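Local coordinates for protein serine acetyltransferase (Bacteroides vulgatus ATCC 8482, PDB 3F1X) that probably transfers an acetyl group from acetyl-CoA to L-serine, an early step of cysteine biosynthesis, using a left-handed parallel beta-helix domain, at residues A[154-159]-A[189-194]; A[161-166]-A[196-201]; A[201-206]-A[217-222]; A[221-226]-A[252-257]; A[262-267]-A[276-281]. All blocks are in the same frame, centred on the assembly; numbering follows the deposited sequence.

Interaction 1 of 5, residues A[154-159]-A[189-194]; sequences YPAIRA and TGIDIH
P155, A156 and A159, on the first turns of helix 155-171, pack against T189 and I191 in a buried, largely apolar contact, placed where helix 177-189 gives way to the first strand of the beta-helix. A159 sits in the middle: its CB lies 3.7 Å from I191 CD1 and equally 3.7 Å from T189 OG1. The methyl end of I191 also reaches the helix backbone, with CD1 3.9 Å from A156 CA. T189 presents two different branches. Its CG2 nestles against P155, 3.5 Å from the carbonyl O, while T189 OG1, held between backbone N and carbonyl carbon (chi1 68°), accepts from I191 N at 3.2 Å, closing an ST turn; the same hydroxyl is hydrogen-bonded to A185 O. G190, with positive phi, carries the chain out of the helix. Beyond the contact, A156 and I191 both rest on I205 of strand 204-206, and strand 192-193 continues beside strand 212-213, its D192 bonded to H207 of a neighbouring subunit.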
# COMPACT_ATOMS: atom_id res chain seq x y z
N TYR A 154 5.35 -22.86 -12.18
CA TYR A 154 4.93 -23.25 -13.52
C TYR A 154 3.60 -22.56 -13.84
O TYR A 154 2.63 -22.69 -13.10
CB TYR A 154 4.76 -24.76 -13.62
CG TYR A 154 6.04 -25.48 -13.93
CD1 TYR A 154 7.25 -25.08 -13.38
CD2 TYR A 154 6.04 -26.60 -14.76
CE1 TYR A 154 8.43 -25.76 -13.65
CE2 TYR A 154 7.22 -27.29 -15.04
CZ TYR A 154 8.41 -26.87 -14.48
OH TYR A 154 9.57 -27.55 -14.75
N PRO A 155 3.56 -21.81 -14.95
CA PRO A 155 2.35 -21.10 -15.36
C PRO A 155 1.16 -22.00 -15.69
O PRO A 155 0.02 -21.66 -15.42
CB PRO A 155 2.81 -20.28 -16.56
CG PRO A 155 3.87 -21.18 -17.17
CD PRO A 155 4.63 -21.64 -15.95
N ALA A 156 1.45 -23.16 -16.27
CA ALA A 156 0.41 -24.11 -16.64
C ALA A 156 -0.46 -24.54 -15.46
O ALA A 156 -1.68 -24.58 -15.57
CB ALA A 156 1.02 -25.33 -17.31
N ILE A 157 0.18 -24.86 -14.34
CA ILE A 157 -0.57 -25.28 -13.16
C ILE A 157 -1.51 -24.19 -12.69
O ILE A 157 -2.61 -24.47 -12.23
CB ILE A 157 0.36 -25.67 -12.00
CG1 ILE A 157 1.24 -26.84 -12.41
CG2 ILE A 157 -0.47 -26.08 -10.77
CD1 ILE A 157 0.47 -28.11 -12.71
N ARG A 158 -1.08 -22.94 -12.82
CA ARG A 158 -1.88 -21.80 -12.42
C ARG A 158 -3.11 -21.67 -13.32
O ARG A 158 -4.21 -21.44 -12.83
CB ARG A 158 -1.04 -20.52 -12.48
CG ARG A 158 0.04 -20.48 -11.42
CD ARG A 158 0.98 -19.30 -11.56
NE ARG A 158 2.00 -19.32 -10.51
CZ ARG A 158 2.97 -18.40 -10.39
NH1 ARG A 158 3.86 -18.50 -9.41
NH2 ARG A 158 3.04 -17.40 -11.25
N ALA A 159 -2.90 -21.81 -14.63
CA ALA A 159 -4.01 -21.72 -15.58
C ALA A 159 -4.99 -22.87 -15.37
O ALA A 159 -6.20 -22.67 -15.33
CB ALA A 159 -3.48 -21.74 -17.01
N THR A 189 -0.89 -15.92 -17.81
CA THR A 189 -0.12 -17.03 -18.39
C THR A 189 -0.13 -17.17 -19.90
O THR A 189 0.67 -17.91 -20.46
CB THR A 189 -0.60 -18.38 -17.83
OG1 THR A 189 -1.93 -18.64 -18.31
CG2 THR A 189 -0.61 -18.37 -16.30
N GLY A 190 -1.06 -16.48 -20.56
CA GLY A 190 -1.16 -16.59 -22.01
C GLY A 190 -1.96 -17.82 -22.41
O GLY A 190 -2.09 -18.12 -23.60
N ILE A 191 -2.49 -18.53 -21.41
CA ILE A 191 -3.29 -19.75 -21.62
C ILE A 191 -4.77 -19.42 -21.43
O ILE A 191 -5.19 -19.02 -20.35
CB ILE A 191 -2.88 -20.85 -20.60
CG1 ILE A 191 -1.38 -21.13 -20.71
CG2 ILE A 191 -3.65 -22.14 -20.88
CD1 ILE A 191 -0.83 -22.01 -19.62
N ASP A 192 -5.54 -19.59 -22.50
CA ASP A 192 -6.98 -19.28 -22.50
C ASP A 192 -7.86 -20.53 -22.58
O ASP A 192 -8.00 -21.15 -23.64
CB ASP A 192 -7.28 -18.33 -23.67
CG ASP A 192 -8.72 -17.82 -23.68
OD1 ASP A 192 -9.29 -17.60 -22.60
OD2 ASP A 192 -9.27 -17.62 -24.79
N ILE A 193 -8.45 -20.88 -21.45
CA ILE A 193 -9.33 -22.05 -21.34
C ILE A 193 -10.74 -21.58 -20.96
O ILE A 193 -10.91 -20.96 -19.91
CB ILE A 193 -8.85 -23.02 -20.22
CG1 ILE A 193 -7.37 -23.34 -20.39
CG2 ILE A 193 -9.68 -24.31 -20.26
CD1 ILE A 193 -6.76 -24.07 -19.20
N HIS A 194 -11.73 -21.85 -21.81
CA HIS A 194 -13.10 -21.44 -21.51
C HIS A 194 -13.59 -22.30 -20.35
O HIS A 194 -13.40 -23.51 -20.35
CB HIS A 194 -14.03 -21.64 -22.71
CG HIS A 194 -15.42 -21.11 -22.49
ND1 HIS A 194 -15.80 -19.84 -22.88
CD2 HIS A 194 -16.50 -21.66 -21.90
CE1 HIS A 194 -17.06 -19.64 -22.54
NE2 HIS A 194 -17.51 -20.72 -21.94

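Interaction 2 of 5, residues A[161-166]-A[196-201]; sequences SNYRIA and GAQIGH
Y163 and R164, neighbours on helix 155-171, reach across to the backbone carbonyls of A197, I199 and G200 in the first beta-helix coil. The hydroxyl of Y163 donates to A197 O at 2.6 Å, coming from above that carbonyl's plane. R164 spreads its two terminal nitrogens: NH1 gives a fairly straight bond to I199 O (3.0 Å, 165°), lying in the guanidinium plane, and NH2 a more bent one to G200 O (2.8 Å, 141°), tilted out of it. Between these polar grips I199 lays its CD1 over one face of the tyrosine ring, 4.0 Å from the centroid, in a CH-pi contact. With CG roughly anti to the backbone N (chi1 157°), the ring of Y163 projects from the helix far enough for its hydroxyl to meet the coil. A water bridges the junction, donating to Y163 OH at 2.7 Å and accepting from I199 N at 3.0 Å.

In the second shell, D133 of helix 123-139 forms a salt bridge with R164 NE that probably helps to hold the guanidinium in position, and the ring of H167 meets that of Y163. Helix 155-171 touches helix 123-139 through R164 and meets the coil of strand 198-199, whose sheet neighbour is strand 218-219.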
# COMPACT_ATOMS: atom_id res chain seq x y z
N SER A 161 -5.39 -24.64 -12.68
CA SER A 161 -6.03 -24.47 -11.39
C SER A 161 -7.19 -23.49 -11.52
O SER A 161 -8.30 -23.77 -11.07
CB SER A 161 -5.03 -23.94 -10.36
OG SER A 161 -4.02 -24.88 -10.10
N ASN A 162 -6.93 -22.34 -12.15
CA ASN A 162 -7.96 -21.33 -12.35
C ASN A 162 -9.13 -21.94 -13.13
O ASN A 162 -10.30 -21.70 -12.80
CB ASN A 162 -7.42 -20.11 -13.12
CG ASN A 162 -6.73 -19.09 -12.21
OD1 ASN A 162 -5.91 -19.43 -11.37
ND2 ASN A 162 -7.06 -17.81 -12.41
N TYR A 163 -8.81 -22.70 -14.16
CA TYR A 163 -9.83 -23.36 -14.98
C TYR A 163 -10.72 -24.28 -14.14
O TYR A 163 -11.95 -24.15 -14.15
CB TYR A 163 -9.19 -24.20 -16.10
CG TYR A 163 -10.12 -25.28 -16.58
CD1 TYR A 163 -11.27 -24.98 -17.30
CD2 TYR A 163 -9.92 -26.61 -16.19
CE1 TYR A 163 -12.20 -25.98 -17.63
CE2 TYR A 163 -10.85 -27.60 -16.51
CZ TYR A 163 -11.98 -27.28 -17.22
OH TYR A 163 -12.90 -28.26 -17.50
N ARG A 164 -10.12 -25.23 -13.42
CA ARG A 164 -10.92 -26.15 -12.61
C ARG A 164 -11.74 -25.42 -11.56
O ARG A 164 -12.84 -25.84 -11.22
CB ARG A 164 -10.03 -27.23 -11.97
CG ARG A 164 -9.38 -28.14 -13.01
CD ARG A 164 -8.96 -29.48 -12.40
NE ARG A 164 -8.11 -30.28 -13.30
CZ ARG A 164 -8.54 -30.89 -14.39
NH1 ARG A 164 -9.82 -30.82 -14.75
NH2 ARG A 164 -7.69 -31.59 -15.13
N ILE A 165 -11.21 -24.31 -11.05
CA ILE A 165 -11.95 -23.53 -10.07
C ILE A 165 -13.16 -22.89 -10.75
O ILE A 165 -14.29 -22.94 -10.23
CB ILE A 165 -11.06 -22.42 -9.47
CG1 ILE A 165 -10.06 -23.04 -8.49
CG2 ILE A 165 -11.91 -21.37 -8.77
CD1 ILE A 165 -9.00 -22.09 -8.00
N ALA A 166 -12.93 -22.32 -11.93
CA ALA A 166 -13.97 -21.66 -12.69
C ALA A 166 -15.03 -22.63 -13.19
O ALA A 166 -16.21 -22.32 -13.17
CB ALA A 166 -13.35 -20.90 -13.88
N GLY A 196 -16.30 -23.56 -19.71
CA GLY A 196 -17.19 -24.63 -20.11
C GLY A 196 -16.50 -25.86 -20.68
O GLY A 196 -17.12 -26.91 -20.82
N ALA A 197 -15.23 -25.74 -21.01
CA ALA A 197 -14.51 -26.90 -21.54
C ALA A 197 -14.57 -28.02 -20.50
O ALA A 197 -14.72 -27.75 -19.31
CB ALA A 197 -13.06 -26.53 -21.83
N GLN A 198 -14.46 -29.26 -20.97
CA GLN A 198 -14.47 -30.43 -20.10
C GLN A 198 -13.07 -31.04 -20.21
O GLN A 198 -12.62 -31.38 -21.31
CB GLN A 198 -15.54 -31.42 -20.57
CG GLN A 198 -15.64 -32.71 -19.75
CD GLN A 198 -16.09 -32.48 -18.32
OE1 GLN A 198 -15.34 -31.93 -17.50
NE2 GLN A 198 -17.32 -32.89 -18.01
N ILE A 199 -12.38 -31.18 -19.09
CA ILE A 199 -11.03 -31.69 -19.13
C ILE A 199 -10.73 -32.79 -18.12
O ILE A 199 -10.96 -32.63 -16.92
CB ILE A 199 -10.02 -30.54 -18.93
CG1 ILE A 199 -10.25 -29.46 -19.99
CG2 ILE A 199 -8.60 -31.07 -19.01
CD1 ILE A 199 -9.30 -28.28 -19.88
N GLY A 200 -10.20 -33.89 -18.63
CA GLY A 200 -9.88 -35.03 -17.80
C GLY A 200 -8.69 -34.90 -16.86
O GLY A 200 -8.03 -33.86 -16.80
N HIS A 201 -8.41 -35.98 -16.14
CA HIS A 201 -7.31 -36.00 -15.18
C HIS A 201 -5.95 -36.03 -15.87
O HIS A 201 -5.86 -36.20 -17.09
CB HIS A 201 -7.45 -37.22 -14.26
CG HIS A 201 -8.59 -37.11 -13.28
ND1 HIS A 201 -9.77 -36.46 -13.59
CD2 HIS A 201 -8.73 -37.58 -12.02
CE1 HIS A 201 -10.59 -36.55 -12.56
NE2 HIS A 201 -9.98 -37.22 -11.60
O HOH W 1 -13.57 -30.66 -16.41

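Interaction 3 of 5, residues A[201-206]-A[217-222]; sequences HHFTID and SIIGNN
H201 and N221 occupy equivalent corners of successive beta-helix coils, and the strongest bonds link them through backbone and amide. N221 OD1 accepts from H201 N at 2.9 Å, the donor tilted only modestly from the carbonyl plane; a first torsion of -54° sets the amide beside the residue's own backbone N, facing the preceding coil. One residue on, N222 N donates to H201 O at 3.0 Å, nearly straight at 162°. That carbonyl is gripped a second time by a water, which donates to it at 2.9 Å and to G220 O at 2.7 Å, tying the coils together across the bend.

Next to the corner, H202 and N222 stand side by side and point the same way, imidazole and amide planes 36° apart, with N222 OD1 3.1 Å from H202 CB. Both have left-handed backbone angles, and the chain turns in much the same way in each coil. Farther in, the ring of F203 meets I219 at an oblique angle, CE1 lying 4.0 Å from CD1, and the packing becomes purely apolar. Helix 123-139 covers the outside of the first coil, where T132 OG1 and D133 OD1 bond the backbone N atoms of H202 and F203.

The chemistry implies a division of labour: polar groups at the bend probably help to fix the register of one coil on the next, whereas aromatic and aliphatic carbon fills the interior.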
# COMPACT_ATOMS: atom_id res chain seq x y z
N HIS A 201 -8.41 -35.98 -16.14
CA HIS A 201 -7.31 -36.00 -15.18
C HIS A 201 -5.95 -36.03 -15.87
O HIS A 201 -5.86 -36.20 -17.09
CB HIS A 201 -7.45 -37.22 -14.26
CG HIS A 201 -8.59 -37.11 -13.28
ND1 HIS A 201 -9.77 -36.46 -13.59
CD2 HIS A 201 -8.73 -37.58 -12.02
CE1 HIS A 201 -10.59 -36.55 -12.56
NE2 HIS A 201 -9.98 -37.22 -11.60
N HIS A 202 -4.90 -35.85 -15.08
CA HIS A 202 -3.54 -35.87 -15.60
C HIS A 202 -3.41 -35.03 -16.86
O HIS A 202 -2.86 -35.46 -17.86
CB HIS A 202 -3.11 -37.31 -15.88
CG HIS A 202 -3.12 -38.19 -14.67
ND1 HIS A 202 -4.27 -38.74 -14.16
CD2 HIS A 202 -2.12 -38.57 -13.84
CE1 HIS A 202 -3.98 -39.42 -13.06
NE2 HIS A 202 -2.68 -39.33 -12.85
N PHE A 203 -3.93 -33.81 -16.81
CA PHE A 203 -3.86 -32.91 -17.94
C PHE A 203 -2.61 -32.05 -17.79
O PHE A 203 -2.28 -31.63 -16.69
CB PHE A 203 -5.10 -32.02 -17.99
CG PHE A 203 -5.09 -31.03 -19.11
CD1 PHE A 203 -5.07 -31.46 -20.44
CD2 PHE A 203 -5.12 -29.66 -18.85
CE1 PHE A 203 -5.08 -30.54 -21.50
CE2 PHE A 203 -5.12 -28.73 -19.91
CZ PHE A 203 -5.10 -29.17 -21.24
N THR A 204 -1.91 -31.80 -18.89
CA THR A 204 -0.72 -30.97 -18.80
C THR A 204 -0.58 -30.08 -20.02
O THR A 204 -0.97 -30.46 -21.13
CB THR A 204 0.54 -31.84 -18.62
OG1 THR A 204 1.65 -31.00 -18.28
CG2 THR A 204 0.86 -32.59 -19.88
N ILE A 205 -0.04 -28.89 -19.80
CA ILE A 205 0.19 -27.93 -20.87
C ILE A 205 1.66 -27.54 -20.73
O ILE A 205 2.07 -27.02 -19.69
CB ILE A 205 -0.70 -26.68 -20.71
CG1 ILE A 205 -2.16 -27.06 -20.93
CG2 ILE A 205 -0.25 -25.61 -21.69
CD1 ILE A 205 -3.16 -25.94 -20.65
N ASP A 206 2.44 -27.81 -21.76
CA ASP A 206 3.86 -27.49 -21.74
C ASP A 206 4.11 -26.08 -22.26
O ASP A 206 3.79 -25.79 -23.41
CB ASP A 206 4.63 -28.49 -22.61
CG ASP A 206 6.01 -28.81 -22.06
OD1 ASP A 206 6.66 -27.89 -21.51
OD2 ASP A 206 6.43 -29.98 -22.18
N SER A 217 -15.14 -27.82 -25.84
CA SER A 217 -14.10 -28.82 -26.04
C SER A 217 -14.20 -29.93 -24.99
O SER A 217 -14.60 -29.68 -23.86
CB SER A 217 -12.72 -28.18 -25.95
OG SER A 217 -12.58 -27.12 -26.88
N ILE A 218 -13.83 -31.14 -25.38
CA ILE A 218 -13.82 -32.27 -24.46
C ILE A 218 -12.44 -32.89 -24.55
O ILE A 218 -12.02 -33.35 -25.61
CB ILE A 218 -14.89 -33.34 -24.84
CG1 ILE A 218 -16.29 -32.74 -24.78
CG2 ILE A 218 -14.81 -34.52 -23.87
CD1 ILE A 218 -17.40 -33.71 -25.20
N ILE A 219 -11.72 -32.87 -23.43
CA ILE A 219 -10.38 -33.43 -23.40
C ILE A 219 -10.31 -34.60 -22.43
O ILE A 219 -10.70 -34.48 -21.27
CB ILE A 219 -9.36 -32.37 -22.97
CG1 ILE A 219 -9.39 -31.19 -23.94
CG2 ILE A 219 -7.98 -32.98 -22.95
CD1 ILE A 219 -8.45 -30.07 -23.54
N GLY A 220 -9.81 -35.73 -22.93
CA GLY A 220 -9.70 -36.94 -22.13
C GLY A 220 -8.62 -36.91 -21.06
O GLY A 220 -8.17 -35.85 -20.64
N ASN A 221 -8.21 -38.09 -20.62
CA ASN A 221 -7.20 -38.18 -19.58
C ASN A 221 -5.80 -38.31 -20.15
O ASN A 221 -5.61 -38.82 -21.26
CB ASN A 221 -7.48 -39.38 -18.67
CG ASN A 221 -8.88 -39.36 -18.09
OD1 ASN A 221 -9.34 -38.34 -17.58
ND2 ASN A 221 -9.56 -40.49 -18.16
N ASN A 222 -4.82 -37.84 -19.39
CA ASN A 222 -3.42 -37.91 -19.78
C ASN A 222 -3.18 -37.23 -21.12
O ASN A 222 -2.46 -37.75 -21.97
CB ASN A 222 -2.99 -39.38 -19.87
CG ASN A 222 -3.16 -40.12 -18.56
OD1 ASN A 222 -2.48 -39.84 -17.57
ND2 ASN A 222 -4.08 -41.09 -18.54
O HOH W 2 -5.84 -34.90 -19.66

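Interaction 4 of 5, residues A[221-226]-A[252-257]; sequences NNVKLY and PILEDD
D257 and N221, the residues with the most surface covered here, meet through the backbone: D257 N donates to N221 O at 3.0 Å, nearly along the C=O axis. N221 is held at its other end too, because its N donates to D256 OD1 at 2.7 Å in a straight bond (166°) that reaches the oxygen from above the carboxylate plane. D256 turns its CG beside its own backbone N (chi1 -58°), bringing the carboxylate alongside the N221 side-chain amide, whose OD1 is taken up by H201 N. With an alanine in place of D256, the backbone N-H of N221 would probably lose its acceptor, weakening the tie between these coils.

This is a corner of the left-handed beta-helix, where one coil stacks on the next, and D257, like N222 in the preceding coil, has left-handed backbone angles. Its OD2 comes 3.2 Å from N222 CB, with carboxylate and amide side by side. Towards the interior, V223 CG1 lies 3.9 Å from L254 CD2, the two side chains crossing at about a right angle, and L225 CD1 touches the same methyl at 3.8 Å. V223 CG2 covers E255 O at 3.5 Å, a buried carbonyl with no polar partner in the model.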
# COMPACT_ATOMS: atom_id res chain seq x y z
N ASN A 221 -8.21 -38.09 -20.62
CA ASN A 221 -7.20 -38.18 -19.58
C ASN A 221 -5.80 -38.31 -20.15
O ASN A 221 -5.61 -38.82 -21.26
CB ASN A 221 -7.48 -39.38 -18.67
CG ASN A 221 -8.88 -39.36 -18.09
OD1 ASN A 221 -9.34 -38.34 -17.58
ND2 ASN A 221 -9.56 -40.49 -18.16
N ASN A 222 -4.82 -37.84 -19.39
CA ASN A 222 -3.42 -37.91 -19.78
C ASN A 222 -3.18 -37.23 -21.12
O ASN A 222 -2.46 -37.75 -21.97
CB ASN A 222 -2.99 -39.38 -19.87
CG ASN A 222 -3.16 -40.12 -18.56
OD1 ASN A 222 -2.48 -39.84 -17.57
ND2 ASN A 222 -4.08 -41.09 -18.54
N VAL A 223 -3.77 -36.06 -21.32
CA VAL A 223 -3.58 -35.33 -22.56
C VAL A 223 -2.57 -34.21 -22.34
O VAL A 223 -2.54 -33.60 -21.28
CB VAL A 223 -4.91 -34.72 -23.08
CG1 VAL A 223 -4.67 -33.91 -24.36
CG2 VAL A 223 -5.92 -35.83 -23.34
N LYS A 224 -1.73 -33.96 -23.35
CA LYS A 224 -0.71 -32.92 -23.26
C LYS A 224 -0.80 -32.00 -24.46
O LYS A 224 -0.86 -32.45 -25.60
CB LYS A 224 0.69 -33.54 -23.20
CG LYS A 224 1.81 -32.50 -23.23
CD LYS A 224 3.21 -33.12 -23.26
CE LYS A 224 3.57 -33.80 -21.95
NZ LYS A 224 5.02 -34.15 -21.91
N LEU A 225 -0.80 -30.70 -24.19
CA LEU A 225 -0.87 -29.68 -25.23
C LEU A 225 0.35 -28.78 -25.10
O LEU A 225 0.82 -28.53 -23.99
CB LEU A 225 -2.13 -28.83 -25.05
CG LEU A 225 -3.42 -29.13 -25.83
CD1 LEU A 225 -3.70 -30.62 -25.93
CD2 LEU A 225 -4.56 -28.39 -25.13
N TYR A 226 0.86 -28.30 -26.23
CA TYR A 226 2.01 -27.41 -26.23
C TYR A 226 1.57 -25.98 -26.52
O TYR A 226 0.39 -25.74 -26.81
CB TYR A 226 3.03 -27.88 -27.29
CG TYR A 226 3.91 -29.00 -26.80
CD1 TYR A 226 5.21 -28.75 -26.37
CD2 TYR A 226 3.44 -30.31 -26.75
CE1 TYR A 226 6.03 -29.79 -25.90
CE2 TYR A 226 4.25 -31.36 -26.28
CZ TYR A 226 5.54 -31.08 -25.85
OH TYR A 226 6.35 -32.09 -25.38
N PRO A 252 -13.57 -29.52 -30.78
CA PRO A 252 -12.91 -30.83 -30.82
C PRO A 252 -13.02 -31.72 -29.59
O PRO A 252 -13.30 -31.26 -28.48
CB PRO A 252 -11.45 -30.48 -31.10
CG PRO A 252 -11.53 -29.13 -31.77
CD PRO A 252 -12.58 -28.45 -30.95
N ILE A 253 -12.79 -33.00 -29.83
CA ILE A 253 -12.79 -34.01 -28.80
C ILE A 253 -11.44 -34.70 -28.88
O ILE A 253 -11.07 -35.23 -29.92
CB ILE A 253 -13.87 -35.08 -29.04
CG1 ILE A 253 -15.26 -34.46 -29.05
CG2 ILE A 253 -13.75 -36.15 -27.97
CD1 ILE A 253 -16.36 -35.46 -29.30
N LEU A 254 -10.68 -34.66 -27.79
CA LEU A 254 -9.39 -35.33 -27.75
C LEU A 254 -9.53 -36.49 -26.79
O LEU A 254 -9.87 -36.29 -25.62
CB LEU A 254 -8.28 -34.38 -27.26
CG LEU A 254 -7.58 -33.48 -28.28
CD1 LEU A 254 -8.60 -32.57 -28.94
CD2 LEU A 254 -6.48 -32.67 -27.59
N GLU A 255 -9.28 -37.70 -27.27
CA GLU A 255 -9.37 -38.88 -26.42
C GLU A 255 -8.11 -38.98 -25.56
O GLU A 255 -7.21 -38.14 -25.66
CB GLU A 255 -9.54 -40.14 -27.28
CG GLU A 255 -10.71 -40.06 -28.25
CD GLU A 255 -11.09 -41.40 -28.88
OE1 GLU A 255 -10.19 -42.21 -29.17
OE2 GLU A 255 -12.29 -41.63 -29.10
N ASP A 256 -8.05 -40.01 -24.71
CA ASP A 256 -6.90 -40.20 -23.82
C ASP A 256 -5.54 -40.32 -24.51
O ASP A 256 -5.45 -40.70 -25.68
CB ASP A 256 -7.09 -41.45 -22.95
CG ASP A 256 -8.36 -41.40 -22.10
OD1 ASP A 256 -8.94 -40.30 -21.92
OD2 ASP A 256 -8.78 -42.46 -21.60
N ASP A 257 -4.50 -39.98 -23.76
CA ASP A 257 -3.11 -40.08 -24.20
C ASP A 257 -2.75 -39.34 -25.48
O ASP A 257 -1.84 -39.73 -26.20
CB ASP A 257 -2.75 -41.57 -24.36
CG ASP A 257 -2.89 -42.35 -23.06
OD1 ASP A 257 -2.90 -43.60 -23.12
OD2 ASP A 257 -2.98 -41.73 -21.98

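Interaction 5 of 5, residues A[262-267]-A[276-281]; sequences SNATIL and ATVGGN
S262 and G280 bring their backbones within 4.6 Å, CA to CA, at a corner where two coils stack. N281 N donates to S262 O at 2.9 Å, and G280 CA approaches the same oxygen to 3.0 Å; a side chain at that position would clash with it, which suits glycine. N263 and N281 both adopt left-handed backbone angles, turning the two coils alike. Their side chains cross obliquely, amide planes 58° apart, while A264 sends its CB onto G279 O at 3.5 Å and V278 CG1 at 4.0 Å. The carbonyl of G279 is buried here with no polar partner in the model. An alanine in place of N281 would probably leave N263 uncovered on this side and open a gap towards N263 of a neighbouring subunit. The surroundings extend both ways: S262 OG is hydrogen-bonded to T230 OG1 of the same neighbouring subunit, I266 and V278 pack on V260 of strand 259-260, and strand 265-267 lies between strands 230-232 and 283-284.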
# COMPACT_ATOMS: atom_id res chain seq x y z
N SER A 262 3.34 -27.83 -30.72
CA SER A 262 3.35 -26.40 -30.95
C SER A 262 2.57 -25.79 -32.12
O SER A 262 2.74 -26.18 -33.28
CB SER A 262 4.80 -25.93 -31.03
OG SER A 262 4.85 -24.52 -31.04
N ASN A 263 1.72 -24.83 -31.77
CA ASN A 263 0.90 -24.07 -32.70
C ASN A 263 -0.13 -24.77 -33.59
O ASN A 263 -0.71 -24.13 -34.46
CB ASN A 263 1.81 -23.19 -33.58
CG ASN A 263 2.41 -22.02 -32.81
OD1 ASN A 263 1.74 -21.44 -31.97
ND2 ASN A 263 3.66 -21.68 -33.10
N ALA A 264 -0.38 -26.05 -33.37
CA ALA A 264 -1.36 -26.76 -34.19
C ALA A 264 -2.78 -26.27 -33.91
O ALA A 264 -3.12 -25.95 -32.78
CB ALA A 264 -1.28 -28.26 -33.94
N THR A 265 -3.59 -26.20 -34.96
CA THR A 265 -4.97 -25.75 -34.83
C THR A 265 -5.93 -26.90 -35.13
O THR A 265 -5.88 -27.50 -36.20
CB THR A 265 -5.29 -24.60 -35.82
OG1 THR A 265 -4.32 -23.54 -35.68
CG2 THR A 265 -6.69 -24.04 -35.56
N ILE A 266 -6.80 -27.22 -34.18
CA ILE A 266 -7.78 -28.29 -34.37
C ILE A 266 -9.16 -27.63 -34.29
O ILE A 266 -9.50 -27.04 -33.27
CB ILE A 266 -7.67 -29.36 -33.27
CG1 ILE A 266 -6.25 -29.92 -33.22
CG2 ILE A 266 -8.66 -30.48 -33.54
CD1 ILE A 266 -5.97 -30.82 -32.03
N LEU A 267 -9.95 -27.72 -35.35
CA LEU A 267 -11.26 -27.08 -35.29
C LEU A 267 -12.45 -27.86 -35.82
O LEU A 267 -12.32 -28.68 -36.73
CB LEU A 267 -11.22 -25.72 -35.98
CG LEU A 267 -11.06 -25.70 -37.50
CD1 LEU A 267 -11.50 -24.35 -38.03
CD2 LEU A 267 -9.62 -26.01 -37.88
N ALA A 276 -3.11 -40.78 -30.21
CA ALA A 276 -2.65 -40.13 -31.43
C ALA A 276 -1.76 -38.93 -31.14
O ALA A 276 -1.81 -38.35 -30.04
CB ALA A 276 -3.82 -39.70 -32.28
N THR A 277 -0.95 -38.57 -32.12
CA THR A 277 -0.04 -37.44 -32.01
C THR A 277 -0.28 -36.47 -33.17
O THR A 277 -0.32 -36.88 -34.33
CB THR A 277 1.42 -37.91 -32.05
OG1 THR A 277 1.69 -38.74 -30.91
CG2 THR A 277 2.38 -36.72 -32.04
N VAL A 278 -0.46 -35.20 -32.83
CA VAL A 278 -0.70 -34.16 -33.83
C VAL A 278 0.53 -33.27 -33.88
O VAL A 278 0.84 -32.55 -32.92
CB VAL A 278 -1.94 -33.29 -33.48
CG1 VAL A 278 -2.10 -32.16 -34.49
CG2 VAL A 278 -3.20 -34.16 -33.47
N GLY A 279 1.23 -33.31 -35.01
CA GLY A 279 2.42 -32.50 -35.18
C GLY A 279 2.10 -31.02 -35.10
O GLY A 279 0.94 -30.62 -35.17
N GLY A 280 3.13 -30.18 -34.98
CA GLY A 280 2.89 -28.76 -34.89
C GLY A 280 2.70 -28.03 -36.21
O GLY A 280 2.95 -28.58 -37.29
N ASN A 281 2.22 -26.80 -36.11
CA ASN A 281 2.03 -25.93 -37.27
C ASN A 281 1.07 -26.42 -38.34
O ASN A 281 1.20 -26.05 -39.51
CB ASN A 281 3.38 -25.64 -37.92
CG ASN A 281 4.35 -25.00 -36.95
OD1 ASN A 281 4.22 -23.83 -36.60
ND2 ASN A 281 5.33 -25.78 -36.50

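The five contacts follow the beta-helix from its helical cover down its coils. Interactions 1 and 2 share helix 155-171, their centres 11 Å apart, and join where I193 CG2 comes within 3.4 Å of Y163 CD1. H201 carries interaction 2 into interaction 3, and N221 and N222 carry interaction 3 into interaction 4, 5 Å away between centres, so one corner repeats from coil to coil. Interaction 5 lies 11 Å beyond interaction 4, centre to centre, and 21 Å from interaction 2, at a subunit interface. The D192 to H207 pair between subunits resembles the active-site aspartate and histidine of related serine acetyltransferases, so interaction 1 probably borders that site.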